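PDB 3EAF: ABC transporter, substrate binding protein from Aeropyrum pernix, which probably captures a solute outside the cell and hands it to the membrane-spanning part of an ABC importer. Local coordinates for residues Gly39-Thr42 / Val46-Asn49; Leu30-Phe35 / Val48-Ile53; Asp178-Leu181 / Ala186-Glu189. One frame throughout, in Å; residues are numbered along the deposited sequence.

Overall arrangement
From the N terminus the chain runs through strand 3-11 into helix 18-38, then turns back through the hairpin of strands 40-41 and 47-56. Contact 2 closes the longer loop, from L30-F35 to V48-I53, and contact 1, G39-T42 with V46-N49, lies within that loop and ends on the same strand, sharing V48 and N49. The two touch directly, I40 CG1 lying 3.4 Å from F35 O, so helix, hairpin and the edge of the six-stranded sheet form one packed unit. Contact 3 follows in series on the opposite side of the chain's centre, about 48 Å from contact 1 and 39 Å from contact 2 between centres. It closes a short strand-to-helix loop beside the seven-stranded sheet.

Contact 1. Residues Gly39-Thr42 / Val46-Asn49; sequences GIYT and VRVN
T42 and V46 grip each other twice at the closed end of this beta hairpin. T42 N donates to V46 O at 3.0 Å, nearly straight (170°), and V46 N returns to T42 OG1, also at 3.0 Å but more bent (142°). The hydroxyl sits between its backbone N and carbonyl carbon (chi1 57°), which lets it face V46 N while also bonding D44 OD2 in the turn. Further along, V48 N reaches I40 O at 2.7 Å.

The tight side is apolar. T42 CG2 meets V48 CG2 at 3.7 Å, the two side chains crossing at about a right angle, and I40 CG2 lies beside V48 CB; helices 288-304 and 309-315 close over this face.

The other face is looser. The Y41 ring crosses R47 at a slant, CE1 3.6 Å from R47 CB, with ring and guanidinium planes well out of parallel. R47 extends past G39, its NH2 bonding N36 O, while a water at the guanidinium edge takes N-H bonds from R47 NE and I40 N and donates to V48 O. A valine in place of T42 would probably leave V46 N and the D44 carboxylate without their shared hydroxyl and slacken the turn. Backbone bonds thus set the pairing, one hydroxyl ties in the turn, and water bridges the strands where they diverge.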
loop_
_atom_site.group_PDB
_atom_site.type_symbol
_atom_site.label_atom_id
_atom_site.label_comp_id
_atom_site.label_asym_id
_atom_site.label_seq_id
_atom_site.Cartn_x
_atom_site.Cartn_y
_atom_site.Cartn_z
ATOM N N GLY A 39 -7.138 -2.221 -25.229
ATOM C CA GLY A 39 -7.411 -0.934 -25.850
ATOM C C GLY A 39 -7.813 0.130 -24.851
ATOM O O GLY A 39 -8.839 0.010 -24.178
ATOM N N ILE A 40 -6.999 1.177 -24.759
ATOM C CA ILE A 40 -7.287 2.315 -23.890
ATOM C C ILE A 40 -7.752 3.471 -24.773
ATOM O O ILE A 40 -7.043 3.866 -25.699
ATOM C CB ILE A 40 -6.038 2.759 -23.075
ATOM C CG1 ILE A 40 -5.454 1.591 -22.272
ATOM C CG2 ILE A 40 -6.386 3.923 -22.138
ATOM C CD1 ILE A 40 -3.933 1.655 -22.106
ATOM N N TYR A 41 -8.936 4.008 -24.487
ATOM C CA TYR A 41 -9.496 5.088 -25.297
ATOM C C TYR A 41 -9.835 6.320 -24.473
ATOM O O TYR A 41 -10.425 6.217 -23.396
ATOM C CB TYR A 41 -10.733 4.610 -26.071
ATOM C CG TYR A 41 -10.417 3.492 -27.031
ATOM C CD1 TYR A 41 -9.956 3.765 -28.322
ATOM C CD2 TYR A 41 -10.552 2.157 -26.642
ATOM C CE1 TYR A 41 -9.650 2.730 -29.209
ATOM C CE2 TYR A 41 -10.248 1.120 -27.520
ATOM C CZ TYR A 41 -9.796 1.415 -28.796
ATOM O OH TYR A 41 -9.495 0.385 -29.661
ATOM N N THR A 42 -9.453 7.481 -24.998
ATOM C CA THR A 42 -9.854 8.763 -24.438
ATOM C C THR A 42 -11.366 8.973 -24.607
ATOM O O THR A 42 -12.034 8.190 -25.289
ATOM C CB THR A 42 -9.095 9.919 -25.115
ATOM O OG1 THR A 42 -9.325 9.886 -26.531
ATOM C CG2 THR A 42 -7.592 9.814 -24.842
ATOM N N VAL A 46 -9.867 8.341 -29.073
ATOM C CA VAL A 46 -8.496 8.137 -29.568
ATOM C C VAL A 46 -7.784 7.054 -28.742
ATOM O O VAL A 46 -7.766 7.116 -27.509
ATOM C CB VAL A 46 -7.672 9.451 -29.556
ATOM C CG1 VAL A 46 -6.220 9.192 -29.931
ATOM C CG2 VAL A 46 -8.282 10.476 -30.500
ATOM N N ARG A 47 -7.209 6.062 -29.423
ATOM C CA ARG A 47 -6.492 4.996 -28.741
ATOM C C ARG A 47 -5.194 5.505 -28.139
ATOM O O ARG A 47 -4.453 6.270 -28.769
ATOM C CB ARG A 47 -6.205 3.803 -29.660
ATOM C CG ARG A 47 -5.569 2.622 -28.931
ATOM C CD ARG A 47 -5.670 1.354 -29.731
ATOM N NE ARG A 47 -5.222 0.193 -28.964
ATOM C CZ ARG A 47 -5.274 -1.058 -29.407
ATOM N NH1 ARG A 47 -5.752 -1.318 -30.620
ATOM N NH2 ARG A 47 -4.848 -2.053 -28.641
ATOM N N VAL A 48 -4.943 5.072 -26.907
ATOM C CA VAL A 48 -3.723 5.409 -26.188
ATOM C C VAL A 48 -2.910 4.143 -25.945
ATOM O O VAL A 48 -3.435 3.121 -25.482
ATOM C CB VAL A 48 -4.015 6.147 -24.854
ATOM C CG1 VAL A 48 -2.708 6.519 -24.132
ATOM C CG2 VAL A 48 -4.832 7.401 -25.115
ATOM N N ASN A 49 -1.637 4.220 -26.310
ATOM C CA ASN A 49 -0.658 3.196 -25.997
ATOM C C ASN A 49 0.250 3.707 -24.896
ATOM O O ASN A 49 0.724 4.847 -24.950
ATOM C CB ASN A 49 0.175 2.851 -27.233
ATOM C CG ASN A 49 -0.684 2.468 -28.419
ATOM O OD1 ASN A 49 -0.779 3.211 -29.394
ATOM N ND2 ASN A 49 -1.355 1.328 -28.320
HETATM O O HOH W 1 -4.418 0.576 -26.079
#

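Contact 2. Residues Leu30-Phe35 / Val48-Ile53; sequences LAFKYF and VNINYI
The rings of F32 and Y52 lie almost parallel, planes 9° apart, in an offset stack whose centroids are 4.6 Å from each other. The offset is such that Y52 CB, not the middle of its ring, sits over the centre of the F32 face, a CH-pi contact at 3.7 Å from the centroid. On the tyrosine's side, F32 CD2 lies over one face of the Y52 ring, displaced toward the rim. The slide also brings F32 CB up to Y52 CD2 at 3.4 Å, just past the rim of the tyrosine ring.

Y52 reaches this place with CG held between its backbone N and carbonyl carbon (chi1 74°), which stands the ring out from the strand, roughly square to its run, toward the helix. I50, two residues earlier on the same side of the strand, adds its CG2 methyl 3.6 Å from F32 CE1, the two side chains crossing at about a right angle. At the outer margin the extended chain of K33 passes the phenol, CE being 3.7 Å from Y52 OH. That contact is not a hydrogen bond: the hydroxyl bonds E29 OE2, one turn earlier in the helix.

Helix and strand run nearly antiparallel here, at 153°, with 8.8 Å between the axes of the segments. Helix 18-38 carries the crossover from strand 3-11 to its parallel neighbour 47-56, a beta-alpha-beta unit with the short strand 40-41 inserted before the return. V7 of strand 3-11 touches both F32 and I50, while helix 288-304 packs on A31 and F35 and also reaches I50 through I301.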
loop_
_atom_site.group_PDB
_atom_site.type_symbol
_atom_site.label_atom_id
_atom_site.label_comp_id
_atom_site.label_asym_id
_atom_site.label_seq_id
_atom_site.Cartn_x
_atom_site.Cartn_y
_atom_site.Cartn_z
ATOM N N LEU A 30 1.690 -6.625 -15.694
ATOM C CA LEU A 30 0.479 -7.299 -16.165
ATOM C C LEU A 30 -0.581 -6.298 -16.603
ATOM O O LEU A 30 -1.174 -6.450 -17.666
ATOM C CB LEU A 30 -0.109 -8.216 -15.095
ATOM C CG LEU A 30 0.419 -9.646 -14.980
ATOM C CD1 LEU A 30 -0.396 -10.371 -13.921
ATOM C CD2 LEU A 30 0.370 -10.386 -16.325
ATOM N N ALA A 31 -0.803 -5.274 -15.783
ATOM C CA ALA A 31 -1.813 -4.245 -16.065
ATOM C C ALA A 31 -1.491 -3.407 -17.300
ATOM O O ALA A 31 -2.369 -3.171 -18.131
ATOM C CB ALA A 31 -2.024 -3.348 -14.848
ATOM N N PHE A 32 -0.242 -2.961 -17.416
ATOM C CA PHE A 32 0.198 -2.235 -18.606
ATOM C C PHE A 32 -0.044 -3.060 -19.875
ATOM O O PHE A 32 -0.626 -2.567 -20.851
ATOM C CB PHE A 32 1.674 -1.857 -18.504
ATOM C CG PHE A 32 1.945 -0.638 -17.649
ATOM C CD1 PHE A 32 1.287 0.572 -17.894
ATOM C CD2 PHE A 32 2.896 -0.693 -16.629
ATOM C CE1 PHE A 32 1.552 1.707 -17.109
ATOM C CE2 PHE A 32 3.174 0.437 -15.833
ATOM C CZ PHE A 32 2.506 1.635 -16.076
ATOM N N LYS A 33 0.391 -4.317 -19.856
ATOM C CA LYS A 33 0.253 -5.177 -21.027
ATOM C C LYS A 33 -1.219 -5.464 -21.317
ATOM O O LYS A 33 -1.634 -5.449 -22.480
ATOM C CB LYS A 33 1.032 -6.483 -20.853
ATOM C CG LYS A 33 2.549 -6.305 -20.778
ATOM C CD LYS A 33 3.211 -7.627 -20.444
ATOM C CE LYS A 33 4.731 -7.560 -20.550
ATOM N NZ LYS A 33 5.303 -8.926 -20.391
ATOM N N TYR A 34 -1.998 -5.700 -20.259
ATOM C CA TYR A 34 -3.426 -6.007 -20.379
ATOM C C TYR A 34 -4.203 -4.887 -21.038
ATOM O O TYR A 34 -4.831 -5.103 -22.076
ATOM C CB TYR A 34 -4.041 -6.329 -19.016
ATOM C CG TYR A 34 -5.511 -6.704 -19.052
ATOM C CD1 TYR A 34 -5.924 -7.960 -19.508
ATOM C CD2 TYR A 34 -6.486 -5.810 -18.621
ATOM C CE1 TYR A 34 -7.274 -8.308 -19.533
ATOM C CE2 TYR A 34 -7.843 -6.147 -18.644
ATOM C CZ TYR A 34 -8.228 -7.395 -19.094
ATOM O OH TYR A 34 -9.565 -7.727 -19.113
ATOM N N PHE A 35 -4.158 -3.697 -20.442
ATOM C CA PHE A 35 -4.953 -2.579 -20.939
ATOM C C PHE A 35 -4.468 -2.068 -22.299
ATOM O O PHE A 35 -5.286 -1.678 -23.142
ATOM C CB PHE A 35 -5.059 -1.462 -19.895
ATOM C CG PHE A 35 -5.833 -1.863 -18.658
ATOM C CD1 PHE A 35 -7.198 -2.130 -18.731
ATOM C CD2 PHE A 35 -5.191 -1.981 -17.427
ATOM C CE1 PHE A 35 -7.916 -2.506 -17.596
ATOM C CE2 PHE A 35 -5.904 -2.354 -16.278
ATOM C CZ PHE A 35 -7.261 -2.620 -16.367
ATOM N N VAL A 48 -4.943 5.072 -26.907
ATOM C CA VAL A 48 -3.723 5.409 -26.188
ATOM C C VAL A 48 -2.910 4.143 -25.945
ATOM O O VAL A 48 -3.435 3.121 -25.482
ATOM C CB VAL A 48 -4.015 6.147 -24.854
ATOM C CG1 VAL A 48 -2.708 6.519 -24.132
ATOM C CG2 VAL A 48 -4.832 7.401 -25.115
ATOM N N ASN A 49 -1.637 4.220 -26.310
ATOM C CA ASN A 49 -0.658 3.196 -25.997
ATOM C C ASN A 49 0.250 3.707 -24.896
ATOM O O ASN A 49 0.724 4.847 -24.950
ATOM C CB ASN A 49 0.175 2.851 -27.233
ATOM C CG ASN A 49 -0.684 2.468 -28.419
ATOM O OD1 ASN A 49 -0.779 3.211 -29.394
ATOM N ND2 ASN A 49 -1.355 1.328 -28.320
ATOM N N ILE A 50 0.485 2.869 -23.892
ATOM C CA ILE A 50 1.399 3.236 -22.821
ATOM C C ILE A 50 2.741 2.558 -23.032
ATOM O O ILE A 50 2.844 1.318 -23.005
ATOM C CB ILE A 50 0.839 2.912 -21.411
ATOM C CG1 ILE A 50 -0.468 3.688 -21.161
ATOM C CG2 ILE A 50 1.877 3.250 -20.346
ATOM C CD1 ILE A 50 -1.056 3.504 -19.780
ATOM N N ASN A 51 3.757 3.382 -23.266
ATOM C CA ASN A 51 5.130 2.921 -23.259
ATOM C C ASN A 51 5.637 3.106 -21.840
ATOM O O ASN A 51 5.906 4.232 -21.412
ATOM C CB ASN A 51 5.985 3.714 -24.266
ATOM C CG ASN A 51 7.464 3.333 -24.218
ATOM O OD1 ASN A 51 7.818 2.155 -24.095
ATOM N ND2 ASN A 51 8.331 4.333 -24.310
ATOM N N TYR A 52 5.731 2.012 -21.094
ATOM C CA TYR A 52 6.198 2.099 -19.711
ATOM C C TYR A 52 7.671 1.734 -19.603
ATOM O O TYR A 52 8.157 0.851 -20.317
ATOM C CB TYR A 52 5.339 1.262 -18.760
ATOM C CG TYR A 52 5.529 -0.240 -18.841
ATOM C CD1 TYR A 52 6.437 -0.894 -18.005
ATOM C CD2 TYR A 52 4.782 -1.011 -19.730
ATOM C CE1 TYR A 52 6.610 -2.284 -18.068
ATOM C CE2 TYR A 52 4.945 -2.397 -19.804
ATOM C CZ TYR A 52 5.858 -3.027 -18.967
ATOM O OH TYR A 52 6.013 -4.399 -19.026
ATOM N N ILE A 53 8.367 2.429 -18.708
ATOM C CA ILE A 53 9.800 2.250 -18.529
ATOM C C ILE A 53 10.056 1.749 -17.099
ATOM O O ILE A 53 9.945 2.505 -16.130
ATOM C CB ILE A 53 10.584 3.572 -18.836
ATOM C CG1 ILE A 53 10.329 4.061 -20.271
ATOM C CG2 ILE A 53 12.080 3.393 -18.625
ATOM C CD1 ILE A 53 9.279 5.163 -20.381
#

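Contact 3. Residues Asp178-Leu181 / Ala186-Glu189; sequences DLPL and ADAE
L179 and P180 belong to the loop that carries the chain from edge strand 171-178 into helix 185-196, and they lie against D187 and A188 in the first turns of that helix. L179 supplies one methyl: CD1 is 4.0 Å from A188 CA and 4.5 Å from A188 CB, with D187 O slightly to the side at 4.3 Å. Its CG stands opposite the backbone N (chi1 180°), and this throws the branch out from the loop so that CD1 rests on the helix backbone more than on any side chain.

P180 meets D187 beside it, the two side chains crossing obliquely. The ring touches through CG, 3.9 Å from D187 OD2, and CD lies near D187 CB at 4.1 Å. This is van der Waals contact alone, since the carboxylate is engaged along its own helix: OD2 accepts from T184 N and OD1 makes a salt bridge with R190 NH1. Here the helix start declares itself, for the bond from D187 back to T184 N, three residues before it, is the return half expected of a capping box. With CG beside its backbone N (chi1 -68°), D187 points its carboxylate toward that end of the helix, where the positive end of the helix dipole would probably favour a negative charge.

Helix 185-196 then leads on to strand 202-205, a parallel beta-alpha-beta crossover that passes strand 142-148 in the seven-stranded sheet. Helix 209-222 packs on the same apolar patch, S211 touching L179 while L214 and A218 meet A188, and N207 ND2 bonds L179 O.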
loop_
_atom_site.group_PDB
_atom_site.type_symbol
_atom_site.label_atom_id
_atom_site.label_comp_id
_atom_site.label_asym_id
_atom_site.label_seq_id
_atom_site.Cartn_x
_atom_site.Cartn_y
_atom_site.Cartn_z
ATOM N N ASP A 178 12.301 -0.952 18.473
ATOM C CA ASP A 178 13.036 -0.697 17.238
ATOM C C ASP A 178 13.325 -1.991 16.477
ATOM O O ASP A 178 14.385 -2.604 16.642
ATOM C CB ASP A 178 14.332 0.073 17.550
ATOM C CG ASP A 178 14.901 0.802 16.337
ATOM O OD1 ASP A 178 14.555 0.457 15.185
ATOM O OD2 ASP A 178 15.712 1.735 16.542
ATOM N N LEU A 179 12.372 -2.402 15.644
ATOM C CA LEU A 179 12.554 -3.577 14.801
ATOM C C LEU A 179 13.055 -3.134 13.427
ATOM O O LEU A 179 12.341 -2.424 12.713
ATOM C CB LEU A 179 11.249 -4.370 14.670
ATOM C CG LEU A 179 11.306 -5.629 13.797
ATOM C CD1 LEU A 179 12.031 -6.766 14.505
ATOM C CD2 LEU A 179 9.893 -6.044 13.397
ATOM N N PRO A 180 14.287 -3.532 13.062
ATOM C CA PRO A 180 14.848 -3.111 11.781
ATOM C C PRO A 180 14.034 -3.616 10.592
ATOM O O PRO A 180 13.455 -4.705 10.651
ATOM C CB PRO A 180 16.241 -3.753 11.780
ATOM C CG PRO A 180 16.561 -3.952 13.239
ATOM C CD PRO A 180 15.238 -4.369 13.816
ATOM N N LEU A 181 13.994 -2.825 9.521
ATOM C CA LEU A 181 13.383 -3.268 8.262
ATOM C C LEU A 181 14.049 -4.547 7.745
ATOM O O LEU A 181 13.385 -5.419 7.168
ATOM C CB LEU A 181 13.467 -2.157 7.207
ATOM C CG LEU A 181 12.812 -2.375 5.833
ATOM C CD1 LEU A 181 11.280 -2.269 5.920
ATOM C CD2 LEU A 181 13.374 -1.379 4.815
ATOM N N ALA A 186 17.336 -12.962 15.263
ATOM C CA ALA A 186 17.811 -12.489 16.559
ATOM C C ALA A 186 17.228 -11.124 16.928
ATOM O O ALA A 186 16.869 -10.905 18.093
ATOM C CB ALA A 186 19.334 -12.442 16.588
ATOM N N ASP A 187 17.153 -10.217 15.949
ATOM C CA ASP A 187 16.526 -8.902 16.142
ATOM C C ASP A 187 15.074 -9.052 16.570
ATOM O O ASP A 187 14.621 -8.363 17.488
ATOM C CB ASP A 187 16.555 -8.068 14.857
ATOM C CG ASP A 187 17.949 -7.638 14.450
ATOM O OD1 ASP A 187 18.835 -7.448 15.318
ATOM O OD2 ASP A 187 18.151 -7.478 13.238
ATOM N N ALA A 188 14.357 -9.943 15.881
ATOM C CA ALA A 188 12.951 -10.234 16.158
ATOM C C ALA A 188 12.736 -10.822 17.551
ATOM O O ALA A 188 11.796 -10.437 18.251
ATOM C CB ALA A 188 12.385 -11.173 15.094
ATOM N N GLU A 189 13.595 -11.761 17.941
ATOM C CA GLU A 189 13.519 -12.365 19.270
ATOM C C GLU A 189 13.880 -11.374 20.383
ATOM O O GLU A 189 13.233 -11.361 21.434
ATOM C CB GLU A 189 14.370 -13.633 19.355
ATOM C CG GLU A 189 13.789 -14.804 18.561
ATOM C CD GLU A 189 14.572 -16.100 18.732
ATOM O OE1 GLU A 189 15.415 -16.181 19.656
ATOM O OE2 GLU A 189 14.345 -17.039 17.930
#